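Local coordinates for protein diaminopimelate decarboxylase (Phaeodactylum tricornutum, PDB 7JPJ) that probably catalyses the pyridoxal 5'-phosphate-dependent decarboxylation of diaminopimelate in lysine biosynthesis, working as an obligate dimer, at residues Arg87-Asp91 / Ala92-Ala96; Asp188-Arg192 / Tyr193-Val197; Thr250-Gln253 / Lys254-Lys257. All coordinates share one frame; numbering follows the deposited sequence.

Contact 1: Arg87-Asp91 / Ala92-Ala96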
ATOM      1  N   ARG A  87       5.262 -21.940   2.817  1.00 20.29           N
ATOM      2  CA  ARG A  87       5.907 -22.513   1.641  1.00 20.53           C
ATOM      3  C   ARG A  87       7.086 -21.667   1.180  1.00 20.08           C
ATOM      4  O   ARG A  87       8.033 -22.196   0.588  1.00 20.42           O
ATOM      5  CB  ARG A  87       4.888 -22.668   0.511  1.00 20.74           C
ATOM      6  CG  ARG A  87       3.885 -23.796   0.713  1.00 21.64           C
ATOM      7  CD  ARG A  87       3.557 -24.486  -0.607  1.00 22.39           C
ATOM      8  NE  ARG A  87       2.558 -25.541  -0.454  1.00 23.28           N
ATOM      9  CZ  ARG A  87       2.847 -26.830  -0.284  1.00 24.20           C
ATOM     10  NH1 ARG A  87       4.111 -27.230  -0.242  1.00 24.26           N
ATOM     11  NH2 ARG A  87       1.870 -27.721  -0.158  1.00 24.86           N
ATOM     12  N   ARG A  88       7.050 -20.360   1.440  1.00 19.72           N
ATOM     13  CA  ARG A  88       8.162 -19.496   1.061  1.00 19.36           C
ATOM     14  C   ARG A  88       9.382 -19.753   1.941  1.00 19.42           C
ATOM     15  O   ARG A  88      10.508 -19.867   1.441  1.00 19.59           O
ATOM     16  CB  ARG A  88       7.729 -18.031   1.141  1.00 18.73           C
ATOM     17  CG  ARG A  88       8.709 -17.039   0.540  1.00 18.46           C
ATOM     18  CD  ARG A  88       8.116 -15.636   0.520  1.00 17.97           C
ATOM     19  NE  ARG A  88       8.980 -14.680  -0.169  1.00 17.85           N
ATOM     20  CZ  ARG A  88       8.640 -13.423  -0.438  1.00 17.56           C
ATOM     21  NH1 ARG A  88       7.449 -12.964  -0.081  1.00 17.31           N
ATOM     22  NH2 ARG A  88       9.490 -12.624  -1.065  1.00 17.59           N
ATOM     23  N   ALA A  89       9.174 -19.850   3.259  1.00 19.25           N
ATOM     24  CA  ALA A  89      10.290 -20.078   4.171  1.00 19.41           C
ATOM     25  C   ALA A  89      10.957 -21.418   3.912  1.00 20.07           C
ATOM     26  O   ALA A  89      12.178 -21.544   4.065  1.00 20.16           O
ATOM     27  CB  ALA A  89       9.817 -20.001   5.623  1.00 19.55           C
ATOM     28  N   MET A  90      10.180 -22.427   3.522  1.00 19.71           N
ATOM     29  CA  MET A  90      10.769 -23.728   3.237  1.00 20.39           C
ATOM     30  C   MET A  90      11.604 -23.690   1.966  1.00 20.48           C
ATOM     31  O   MET A  90      12.529 -24.495   1.811  1.00 21.04           O
ATOM     32  CB  MET A  90       9.674 -24.787   3.142  1.00 20.94           C
ATOM     33  CG  MET A  90       9.108 -25.178   4.495  1.00 21.14           C
ATOM     34  SD  MET A  90       7.970 -26.569   4.419  1.00 22.48           S
ATOM     35  CE  MET A  90       6.769 -25.945   3.244  1.00 22.04           C
ATOM     36  N   ASP A  91      11.306 -22.760   1.054  1.00 21.76           N
ATOM     37  CA  ASP A  91      12.137 -22.599  -0.134  1.00 21.91           C
ATOM     38  C   ASP A  91      13.506 -22.027   0.214  1.00 21.64           C
ATOM     39  O   ASP A  91      14.492 -22.328  -0.468  1.00 21.95           O
ATOM     40  CB  ASP A  91      11.431 -21.707  -1.153  1.00 21.49           C
ATOM     41  CG  ASP A  91      10.490 -22.485  -2.051  1.00 22.08           C
ATOM     42  OD1 ASP A  91      10.653 -23.721  -2.147  1.00 22.90           O
ATOM     43  OD2 ASP A  91       9.586 -21.866  -2.660  1.00 21.86           O
ATOM     44  N   ALA A  92      13.588 -21.212   1.268  1.00 20.36           N
ATOM     45  CA  ALA A  92      14.847 -20.620   1.707  1.00 20.25           C
ATOM     46  C   ALA A  92      15.681 -21.560   2.569  1.00 20.75           C
ATOM     47  O   ALA A  92      16.746 -21.154   3.048  1.00 20.56           O
ATOM     48  CB  ALA A  92      14.577 -19.325   2.475  1.00 19.60           C
ATOM     49  N   GLY A  93      15.228 -22.795   2.778  1.00 19.18           N
ATOM     50  CA  GLY A  93      15.961 -23.765   3.560  1.00 19.73           C
ATOM     51  C   GLY A  93      15.515 -23.912   4.997  1.00 19.63           C
ATOM     52  O   GLY A  93      16.114 -24.703   5.733  1.00 20.13           O
ATOM     53  N   VAL A  94      14.495 -23.180   5.420  1.00 19.41           N
ATOM     54  CA  VAL A  94      14.022 -23.305   6.803  1.00 19.40           C
ATOM     55  C   VAL A  94      13.295 -24.637   6.960  1.00 20.12           C
ATOM     56  O   VAL A  94      12.364 -24.924   6.185  1.00 20.24           O
ATOM     57  CB  VAL A  94      13.111 -22.130   7.163  1.00 18.69           C
ATOM     58  CG1 VAL A  94      12.516 -22.319   8.550  1.00 18.78           C
ATOM     59  CG2 VAL A  94      13.882 -20.820   7.088  1.00 18.10           C
ATOM     60  N   PRO A  95      13.686 -25.483   7.911  1.00 19.66           N
ATOM     61  CA  PRO A  95      12.951 -26.732   8.127  1.00 20.46           C
ATOM     62  C   PRO A  95      11.544 -26.454   8.628  1.00 20.27           C
ATOM     63  O   PRO A  95      11.274 -25.425   9.253  1.00 19.63           O
ATOM     64  CB  PRO A  95      13.786 -27.464   9.187  1.00 21.06           C
ATOM     65  CG  PRO A  95      15.132 -26.796   9.157  1.00 20.67           C
ATOM     66  CD  PRO A  95      14.856 -25.372   8.795  1.00 19.70           C
ATOM     67  N   ALA A  96      10.643 -27.397   8.343  1.00 20.88           N
ATOM     68  CA  ALA A  96       9.233 -27.200   8.664  1.00 20.85           C
ATOM     69  C   ALA A  96       9.016 -27.025  10.163  1.00 21.47           C
ATOM     70  O   ALA A  96       8.201 -26.195  10.584  1.00 21.73           O
ATOM     71  CB  ALA A  96       8.409 -28.372   8.135  1.00 21.58           C
TER
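Met90, near the end of helix 83-91, meets Ala96 of the following loop: SD of Met90 lies 4.2 Å from CB of Ala96, a loose apolar touch. The Met90 chain leaves with CG anti to the carbonyl carbon and beside the backbone N (chi1 -75°), runs extended at chi2 and bends only at chi3, which swings CE aside and leaves sulfur as the atom nearest Ala96. The same residue meets the returning chain with its backbone, since CA of Met90 sits 3.6 Å from O of Val94 in a CA-H...O contact. Val94 places CG2 beside its backbone N, which brings that methyl to 3.5 Å from O of Ala89, while CB lies 4.2 Å from CB of Ala89. That carbonyl accepts the N-H of Val94 at 3.1 Å, with a weak bond from Ala92 N as well. Ala89, Met90 and Val94 all rest on Ile99 of the following strand. Arg88 turns away from the loop, its guanidinium bonded to Ser406 and Glu437 of the second subunit. Gly93 has positive phi (98°), and its N bonds weakly to O of Met90; together with the Val94 bond this makes a Schellman motif, closing the helix before strand 99-101 of the parallel barrel.

Contact 2: Asp188-Arg192 / Tyr193-Val197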
ATOM      1  N   ASP A 188     -14.376 -28.134  24.921  1.00 26.88           N
ATOM      2  CA  ASP A 188     -15.286 -29.136  24.373  1.00 28.03           C
ATOM      3  C   ASP A 188     -14.862 -29.552  22.970  1.00 27.69           C
ATOM      4  O   ASP A 188     -14.966 -30.730  22.607  1.00 28.72           O
ATOM      5  CB  ASP A 188     -16.719 -28.604  24.363  1.00 29.02           C
ATOM      6  CG  ASP A 188     -17.356 -28.614  25.741  1.00 30.08           C
ATOM      7  OD1 ASP A 188     -16.616 -28.714  26.745  1.00 29.80           O
ATOM      8  OD2 ASP A 188     -18.598 -28.514  25.824  1.00 31.35           O
ATOM      9  N   ILE A 189     -14.390 -28.598  22.165  1.00 26.45           N
ATOM     10  CA  ILE A 189     -13.894 -28.928  20.834  1.00 26.21           C
ATOM     11  C   ILE A 189     -12.641 -29.788  20.931  1.00 25.91           C
ATOM     12  O   ILE A 189     -12.442 -30.715  20.137  1.00 26.63           O
ATOM     13  CB  ILE A 189     -13.640 -27.640  20.030  1.00 25.02           C
ATOM     14  CG1 ILE A 189     -14.916 -26.797  19.962  1.00 25.56           C
ATOM     15  CG2 ILE A 189     -13.142 -27.970  18.632  1.00 24.97           C
ATOM     16  CD1 ILE A 189     -14.674 -25.335  19.646  1.00 24.44           C
ATOM     17  N   VAL A 190     -11.783 -29.504  21.915  1.00 25.30           N
ATOM     18  CA  VAL A 190     -10.550 -30.271  22.084  1.00 25.11           C
ATOM     19  C   VAL A 190     -10.867 -31.718  22.441  1.00 26.69           C
ATOM     20  O   VAL A 190     -10.294 -32.656  21.873  1.00 27.26           O
ATOM     21  CB  VAL A 190      -9.651 -29.609  23.144  1.00 24.08           C
ATOM     22  CG1 VAL A 190      -8.602 -30.592  23.644  1.00 24.39           C
ATOM     23  CG2 VAL A 190      -8.995 -28.367  22.569  1.00 22.60           C
ATOM     24  N   GLU A 191     -11.789 -31.922  23.386  1.00 27.36           N
ATOM     25  CA  GLU A 191     -12.172 -33.278  23.765  1.00 29.04           C
ATOM     26  C   GLU A 191     -12.897 -33.987  22.627  1.00 30.26           C
ATOM     27  O   GLU A 191     -12.731 -35.198  22.435  1.00 31.53           O
ATOM     28  CB  GLU A 191     -13.047 -33.246  25.020  1.00 29.85           C
ATOM     29  CG  GLU A 191     -13.826 -34.533  25.273  1.00 31.85           C
ATOM     30  CD  GLU A 191     -14.642 -34.488  26.551  1.00 32.77           C
ATOM     31  OE1 GLU A 191     -14.854 -35.557  27.164  1.00 34.27           O
ATOM     32  OE2 GLU A 191     -15.078 -33.381  26.936  1.00 32.15           O
ATOM     33  N   ARG A 192     -13.701 -33.246  21.858  1.00 30.07           N
ATOM     34  CA  ARG A 192     -14.485 -33.855  20.787  1.00 31.46           C
ATOM     35  C   ARG A 192     -13.593 -34.549  19.765  1.00 31.70           C
ATOM     36  O   ARG A 192     -13.922 -35.639  19.282  1.00 33.44           O
ATOM     37  CB  ARG A 192     -15.349 -32.794  20.112  1.00 31.12           C
ATOM     38  CG  ARG A 192     -16.466 -33.354  19.257  1.00 32.91           C
ATOM     39  CD  ARG A 192     -16.730 -32.445  18.074  1.00 32.46           C
ATOM     40  NE  ARG A 192     -17.992 -32.748  17.410  1.00 34.25           N
ATOM     41  CZ  ARG A 192     -18.601 -31.918  16.573  1.00 34.29           C
ATOM     42  NH1 ARG A 192     -18.059 -30.736  16.305  1.00 32.61           N
ATOM     43  NH2 ARG A 192     -19.748 -32.266  16.003  1.00 36.15           N
ATOM     44  N   TYR A 193     -12.458 -33.940  19.426  1.00 30.18           N
ATOM     45  CA  TYR A 193     -11.532 -34.505  18.453  1.00 30.46           C
ATOM     46  C   TYR A 193     -10.287 -35.097  19.099  1.00 30.22           C
ATOM     47  O   TYR A 193      -9.334 -35.435  18.389  1.00 30.30           O
ATOM     48  CB  TYR A 193     -11.143 -33.444  17.423  1.00 29.21           C
ATOM     49  CG  TYR A 193     -12.328 -32.825  16.714  1.00 29.57           C
ATOM     50  CD1 TYR A 193     -13.111 -33.575  15.843  1.00 31.43           C
ATOM     51  CD2 TYR A 193     -12.662 -31.490  16.910  1.00 28.26           C
ATOM     52  CE1 TYR A 193     -14.195 -33.016  15.190  1.00 31.94           C
ATOM     53  CE2 TYR A 193     -13.744 -30.923  16.261  1.00 28.76           C
ATOM     54  CZ  TYR A 193     -14.508 -31.689  15.403  1.00 30.58           C
ATOM     55  OH  TYR A 193     -15.586 -31.127  14.755  1.00 31.23           O
ATOM     56  N   GLY A 194     -10.272 -35.236  20.422  1.00 30.11           N
ATOM     57  CA  GLY A 194      -9.127 -35.827  21.093  1.00 30.11           C
ATOM     58  C   GLY A 194      -7.839 -35.060  20.909  1.00 28.48           C
ATOM     59  O   GLY A 194      -6.758 -35.658  20.941  1.00 28.75           O
ATOM     60  N   LEU A 195      -7.923 -33.746  20.717  1.00 27.61           N
ATOM     61  CA  LEU A 195      -6.741 -32.930  20.501  1.00 26.12           C
ATOM     62  C   LEU A 195      -5.896 -32.847  21.772  1.00 25.60           C
ATOM     63  O   LEU A 195      -6.322 -33.220  22.868  1.00 26.22           O
ATOM     64  CB  LEU A 195      -7.137 -31.523  20.054  1.00 24.81           C
ATOM     65  CG  LEU A 195      -7.898 -31.405  18.739  1.00 25.27           C
ATOM     66  CD1 LEU A 195      -8.216 -29.952  18.455  1.00 24.02           C
ATOM     67  CD2 LEU A 195      -7.091 -32.012  17.607  1.00 25.80           C
ATOM     68  N   GLU A 196      -4.678 -32.342  21.607  1.00 27.09           N
ATOM     69  CA  GLU A 196      -3.775 -32.070  22.720  1.00 26.46           C
ATOM     70  C   GLU A 196      -3.239 -30.655  22.557  1.00 25.85           C
ATOM     71  O   GLU A 196      -2.501 -30.374  21.607  1.00 25.79           O
ATOM     72  CB  GLU A 196      -2.633 -33.084  22.774  1.00 26.55           C
ATOM     73  CG  GLU A 196      -1.640 -32.820  23.899  1.00 25.93           C
ATOM     74  CD  GLU A 196      -0.897 -34.070  24.332  1.00 26.12           C
ATOM     75  OE1 GLU A 196       0.352 -34.046  24.330  1.00 25.97           O
ATOM     76  OE2 GLU A 196      -1.562 -35.074  24.672  1.00 27.10           O
ATOM     77  N   VAL A 197      -3.607 -29.768  23.476  1.00 25.16           N
ATOM     78  CA  VAL A 197      -3.162 -28.380  23.433  1.00 23.85           C
ATOM     79  C   VAL A 197      -1.781 -28.302  24.076  1.00 23.57           C
ATOM     80  O   VAL A 197      -1.635 -28.500  25.285  1.00 24.07           O
ATOM     81  CB  VAL A 197      -4.156 -27.452  24.138  1.00 23.67           C
ATOM     82  CG1 VAL A 197      -3.780 -26.001  23.903  1.00 22.51           C
ATOM     83  CG2 VAL A 197      -5.562 -27.728  23.649  1.00 24.30           C
TER
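A Schellman motif, with Gly194 as its C-prime residue, ends helix 185-192, its longer-range bond joining Val190 and Leu195. N of Leu195 donates to O of Val190 at 2.9 Å, and N of Gly194 to O of Glu191 at 3.2 Å. A weak bond from N of Tyr193 to O of Ile189 continues the helical pattern just before the turn. Gly194, at positive phi, ends the helix, and the chain goes on to strand 196-201.

Outside the backbone, Tyr193 carries much of the contact. Its ring lies alongside Arg192, both side chains pointing the same way, and CD of Arg192 sits over one face, 3.9 Å from the ring centroid and displaced toward the rim, a CH-pi contact. Arg192 reaches this place with CG anti to its backbone N (chi1 -164°) and a bend at chi2; the guanidinium plane is turned 39° from the ring and lies obliquely by the Tyr193 hydroxyl, without a well-aimed hydrogen bond. At the ring's edge, in its plane, CG2 of Ile189 touches CE2 of Tyr193 at 3.8 Å. Val190 divides its two methyls between neighbours, CG1 lying 4.0 Å from CB of Leu195 and CG2 3.7 Å from CG2 of Val197, whose side chain it crosses at about a right angle.

Helix 125-134 backs this turn: Ile189 packs on Val125 and Glu129, Tyr193 on Glu133, and Leu195 on Leu128. Beyond it the chain enters strand 196-201, where Glu196 bonds through its backbone to Ala140 and to Val142 of the parallel strand 141-147, and Val197 packs on Val144.

Contact 3: Thr250-Gln253 / Lys254-Lys257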
ATOM      1  N   THR A 250      12.577  -0.352  23.003  1.00 23.35           N
ATOM      2  CA  THR A 250      12.346  -1.251  24.126  1.00 24.23           C
ATOM      3  C   THR A 250      13.652  -1.893  24.579  1.00 25.27           C
ATOM      4  O   THR A 250      14.422  -2.409  23.764  1.00 25.22           O
ATOM      5  CB  THR A 250      11.338  -2.333  23.742  1.00 23.83           C
ATOM      6  OG1 THR A 250      10.160  -1.726  23.197  1.00 22.64           O
ATOM      7  CG2 THR A 250      10.957  -3.157  24.961  1.00 24.88           C
ATOM      8  N   ASP A 251      13.904  -1.852  25.884  1.00 22.97           N
ATOM      9  CA  ASP A 251      15.045  -2.538  26.483  1.00 23.94           C
ATOM     10  C   ASP A 251      14.610  -3.957  26.833  1.00 24.45           C
ATOM     11  O   ASP A 251      13.860  -4.164  27.793  1.00 25.33           O
ATOM     12  CB  ASP A 251      15.543  -1.788  27.716  1.00 24.70           C
ATOM     13  CG  ASP A 251      16.968  -2.163  28.097  1.00 25.38           C
ATOM     14  OD1 ASP A 251      17.424  -3.264  27.721  1.00 25.19           O
ATOM     15  OD2 ASP A 251      17.634  -1.353  28.776  1.00 25.97           O
ATOM     16  N   LEU A 252      15.080  -4.933  26.052  1.00 23.48           N
ATOM     17  CA  LEU A 252      14.644  -6.313  26.246  1.00 23.56           C
ATOM     18  C   LEU A 252      15.103  -6.875  27.586  1.00 24.70           C
ATOM     19  O   LEU A 252      14.454  -7.776  28.130  1.00 25.05           O
ATOM     20  CB  LEU A 252      15.152  -7.189  25.102  1.00 22.86           C
ATOM     21  CG  LEU A 252      14.630  -6.821  23.714  1.00 21.85           C
ATOM     22  CD1 LEU A 252      15.022  -7.877  22.693  1.00 21.17           C
ATOM     23  CD2 LEU A 252      13.122  -6.634  23.750  1.00 21.26           C
ATOM     24  N   GLN A 253      16.208  -6.366  28.132  1.00 22.05           N
ATOM     25  CA  GLN A 253      16.657  -6.840  29.436  1.00 22.97           C
ATOM     26  C   GLN A 253      15.777  -6.298  30.556  1.00 24.37           C
ATOM     27  O   GLN A 253      15.527  -6.994  31.547  1.00 25.28           O
ATOM     28  CB  GLN A 253      18.118  -6.451  29.663  1.00 23.94           C
ATOM     29  CG  GLN A 253      19.084  -7.047  28.654  1.00 23.77           C
ATOM     30  CD  GLN A 253      19.124  -8.562  28.710  1.00 23.47           C
ATOM     31  OE1 GLN A 253      18.952  -9.164  29.772  1.00 23.94           O
ATOM     32  NE2 GLN A 253      19.356  -9.189  27.561  1.00 22.81           N
ATOM     33  N   LYS A 254      15.290  -5.063  30.416  1.00 24.28           N
ATOM     34  CA  LYS A 254      14.502  -4.452  31.482  1.00 25.53           C
ATOM     35  C   LYS A 254      13.086  -5.010  31.532  1.00 25.90           C
ATOM     36  O   LYS A 254      12.550  -5.239  32.622  1.00 26.98           O
ATOM     37  CB  LYS A 254      14.477  -2.932  31.312  1.00 24.66           C
ATOM     38  CG  LYS A 254      15.784  -2.268  31.690  1.00 24.94           C
ATOM     39  CD  LYS A 254      15.761  -0.772  31.445  1.00 25.08           C
ATOM     40  CE  LYS A 254      17.040  -0.133  31.968  1.00 26.99           C
ATOM     41  NZ  LYS A 254      18.232  -0.949  31.596  1.00 26.87           N
ATOM     42  N   ILE A 255      12.457  -5.225  30.375  1.00 27.42           N
ATOM     43  CA  ILE A 255      11.113  -5.794  30.372  1.00 27.57           C
ATOM     44  C   ILE A 255      11.138  -7.315  30.429  1.00 27.82           C
ATOM     45  O   ILE A 255      10.114  -7.935  30.740  1.00 28.16           O
ATOM     46  CB  ILE A 255      10.311  -5.344  29.138  1.00 25.78           C
ATOM     47  CG1 ILE A 255      10.864  -6.001  27.874  1.00 24.85           C
ATOM     48  CG2 ILE A 255      10.321  -3.824  29.017  1.00 24.52           C
ATOM     49  CD1 ILE A 255       9.864  -6.100  26.750  1.00 23.43           C
ATOM     50  N   GLY A 256      12.282  -7.931  30.148  1.00 24.76           N
ATOM     51  CA  GLY A 256      12.382  -9.375  30.117  1.00 24.14           C
ATOM     52  C   GLY A 256      12.397 -10.034  31.482  1.00 25.29           C
ATOM     53  O   GLY A 256      11.817 -11.109  31.654  1.00 25.13           O
ATOM     54  N   LYS A 257      13.058  -9.415  32.458  1.00 25.41           N
ATOM     55  CA  LYS A 257      13.190 -10.015  33.783  1.00 26.24           C
ATOM     56  C   LYS A 257      11.846 -10.111  34.509  1.00 27.05           C
ATOM     57  O   LYS A 257      11.559 -11.156  35.107  1.00 27.08           O
ATOM     58  CB  LYS A 257      14.213  -9.245  34.625  1.00 27.08           C
ATOM     59  CG  LYS A 257      15.199 -10.142  35.372  1.00 27.23           C
ATOM     60  CD  LYS A 257      16.258 -10.715  34.428  1.00 26.12           C
ATOM     61  CE  LYS A 257      16.779 -12.066  34.912  1.00 25.38           C
ATOM     62  NZ  LYS A 257      17.672 -12.712  33.907  1.00 23.94           N
TER
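Asp251 and Ile255 are joined by the first full helical turn of 252-270, N of Ile255 donating to O of Asp251 at 3.1 Å in a nearly straight bond (170° at the hydrogen), while N of Lys254 reaches the same oxygen only weakly. Asp251 occupies the N-cap, and its carboxylate does two jobs. OD1 accepts a weak capping bond from N of Gln253 at 3.4 Å, and OD2 forms a salt bridge with NZ of Lys254 at 2.9 Å. With CG anti to the backbone N (chi1 -161°), the carboxylate is carried forward to the amide end of the helix. Lys254 runs extended past Asp251, CD coming within 3.3 Å of OD2, then bends at chi4 (44°) and brings its ammonium back over the group, so that NZ meets OD2 from above the carboxylate plane. A negative charge here would be expected to suit both the helix dipole and the lysine.

On the buried side, Thr250 and Ile255 cross at about a right angle, CG2 of Thr250 touching CD1 of Ile255 at 3.6 Å. They occupy the residue before the N-cap and the fourth of the helix, the positions of a hydrophobic staple. CG1 of Ile255, set between its backbone N and carbonyl carbon, lies 3.5 Å from O of Asp251.

The hydroxyl of Thr250 is engaged outside this turn, by N of Lys240 and OG of Ser208, and its carbonyl accepts from Tyr283. Ile255 packs against Pro210 and Trp213 of helix 210-222, whereas Leu252 rests on Phe47 and Gln253 on Pro48; NE2 of Gln253 bonds to O of Ala46, tying the start of the helix to the loop after helix 34-45.

How the contacts relate
All three contacts lie in series within the pyridoxal-binding barrel and are separate. The centres of contacts 1 and 2 are about 29 Å apart, those of contacts 1 and 3 about 31 Å, and those of contacts 2 and 3 about 36 Å. Contacts 1 and 2 each end a helix with a glycine and lead into a parallel strand, whereas contact 3 begins a helix. Contact 3 comes nearest the ligand: the side chain of Thr250 is about 8 Å from the bound D-lysine, whose pocket includes Lys240. In contact 1 the Arg88 side chain, which faces the second subunit, lies about 9 Å from that of Lys60, the predicted attachment site of pyridoxal phosphate, which carries no cofactor in this structure. Contact 2 lies away from both.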